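Local coordinates for protein xyloglucan-specific endo-beta-1,4-glucanase GH12 (Aspergillus niveus, PDB 4NPR) that probably hydrolyses internal beta-1,4-glucosidic linkages in xyloglucan, retaining the beta configuration, as a family 12 glycoside hydrolase with a beta-jelly-roll fold, at residues T94-L98 and S99-S103. Residues are numbered along the deposited sequence; the frame is centred on the assembly and turned at random.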
loop_
_atom_site.group_PDB
_atom_site.type_symbol
_atom_site.label_atom_id
_atom_site.label_comp_id
_atom_site.label_asym_id
_atom_site.label_seq_id
_atom_site.Cartn_x
_atom_site.Cartn_y
_atom_site.Cartn_z
ATOM N N THR A 94 -12.930 -12.604 2.889
ATOM C CA THR A 94 -12.582 -13.993 2.931
ATOM C C THR A 94 -11.596 -14.242 1.804
ATOM O O THR A 94 -11.863 -13.858 0.676
ATOM C CB THR A 94 -13.830 -14.852 2.738
ATOM O OG1 THR A 94 -14.772 -14.534 3.776
ATOM C CG2 THR A 94 -13.462 -16.317 2.801
ATOM N N PRO A 95 -10.472 -14.903 2.111
ATOM C CA PRO A 95 -9.436 -15.177 1.112
ATOM C C PRO A 95 -9.929 -15.972 -0.094
ATOM O O PRO A 95 -10.861 -16.738 0.028
ATOM C CB PRO A 95 -8.391 -15.943 1.916
ATOM C CG PRO A 95 -8.529 -15.361 3.305
ATOM C CD PRO A 95 -10.008 -15.235 3.479
ATOM N N LYS A 96 -9.309 -15.754 -1.246
ATOM C CA LYS A 96 -9.707 -16.381 -2.501
ATOM C C LYS A 96 -8.494 -16.705 -3.331
ATOM O O LYS A 96 -7.579 -15.899 -3.434
ATOM C CB LYS A 96 -10.546 -15.421 -3.339
ATOM C CG LYS A 96 -12.051 -15.511 -3.170
ATOM C CD LYS A 96 -12.752 -15.273 -4.500
ATOM C CE LYS A 96 -14.258 -15.308 -4.329
ATOM N NZ LYS A 96 -14.704 -14.014 -3.775
ATOM N N LYS A 97 -8.506 -17.864 -3.967
ATOM C CA LYS A 97 -7.494 -18.175 -4.944
ATOM C C LYS A 97 -7.582 -17.206 -6.089
ATOM O O LYS A 97 -8.672 -16.862 -6.524
ATOM C CB LYS A 97 -7.690 -19.588 -5.502
ATOM C CG LYS A 97 -7.328 -20.682 -4.525
ATOM C CD LYS A 97 -7.725 -22.040 -5.056
ATOM C CE LYS A 97 -7.411 -23.077 -3.993
ATOM N NZ LYS A 97 -7.798 -24.432 -4.445
ATOM N N LEU A 98 -6.441 -16.849 -6.646
ATOM C CA LEU A 98 -6.413 -15.933 -7.769
ATOM C C LEU A 98 -7.189 -16.397 -8.973
ATOM O O LEU A 98 -7.716 -15.576 -9.714
ATOM C CB LEU A 98 -4.994 -15.670 -8.197
ATOM C CG LEU A 98 -4.219 -15.008 -7.097
ATOM C CD1 LEU A 98 -2.764 -14.915 -7.532
ATOM C CD2 LEU A 98 -4.839 -13.638 -6.789
ATOM N N SER A 99 -7.272 -17.700 -9.172
ATOM C CA SER A 99 -7.987 -18.257 -10.326
ATOM C C SER A 99 -9.500 -18.125 -10.181
ATOM O O SER A 99 -10.230 -18.243 -11.171
ATOM C CB SER A 99 -7.586 -19.732 -10.543
ATOM O OG SER A 99 -7.482 -20.425 -9.297
ATOM N N SER A 100 -9.986 -17.886 -8.968
ATOM C CA SER A 100 -11.402 -17.706 -8.778
ATOM C C SER A 100 -11.807 -16.247 -8.564
ATOM O O SER A 100 -12.956 -15.971 -8.230
ATOM C CB SER A 100 -11.856 -18.550 -7.602
ATOM O OG SER A 100 -11.329 -18.006 -6.425
ATOM N N VAL A 101 -10.869 -15.315 -8.749
ATOM C CA VAL A 101 -11.144 -13.897 -8.535
ATOM C C VAL A 101 -11.634 -13.238 -9.834
ATOM O O VAL A 101 -10.861 -13.181 -10.786
ATOM C CB VAL A 101 -9.878 -13.205 -8.019
ATOM C CG1 VAL A 101 -10.007 -11.691 -8.113
ATOM C CG2 VAL A 101 -9.594 -13.641 -6.580
ATOM N N LYS A 102 -12.889 -12.761 -9.886
ATOM C CA LYS A 102 -13.416 -12.063 -11.091
ATOM C C LYS A 102 -12.882 -10.639 -11.192
ATOM O O LYS A 102 -12.527 -10.178 -12.264
ATOM C CB LYS A 102 -14.953 -11.962 -11.113
ATOM C CG LYS A 102 -15.698 -13.247 -11.467
ATOM C CD LYS A 102 -16.121 -14.008 -10.199
ATOM C CE LYS A 102 -16.550 -15.458 -10.467
ATOM N NZ LYS A 102 -17.964 -15.538 -10.931
ATOM N N SER A 103 -12.837 -9.934 -10.068
ATOM C CA SER A 103 -12.334 -8.558 -10.079
ATOM C C SER A 103 -11.865 -8.073 -8.723
ATOM O O SER A 103 -12.327 -8.547 -7.670
ATOM C CB SER A 103 -13.437 -7.613 -10.568
ATOM O OG SER A 103 -14.423 -7.531 -9.551
#
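The carbonyl oxygen of K97 is gripped twice by S100. The backbone N of S100 donates to K97 O at 3.0 Å from above the carbonyl plane, closing the i to i+3 bond of a 3-10 turn, while S100 OG donates to K97 O at 2.9 Å and lies much nearer that plane, tilted from it by 15°. A chi1 of 69° sets the hydroxyl between the N and carbonyl carbon of S100, from where it folds back over the turn. The next step is looser: V101 N reaches L98 O at 3.3 Å in a weak bond. The CG2 methyl of V101 packs against K97 O at 3.4 Å and also meets K96 CB at 3.8 Å. The K96 chain, bent at chi2, runs alongside S100, bringing its CD within 3.6 Å of S100 OG. K97 instead extends away from the turn toward a long, weak ion pair with D213. This turn ends strand 87-97 and redirects the chain toward strand 105-113, which belongs to the other sheet of the jelly roll. L98 points into the protein against L216 of strand 215-226 and F201 of helix 198-207, whose R198 hydrogen-bonds V101 O.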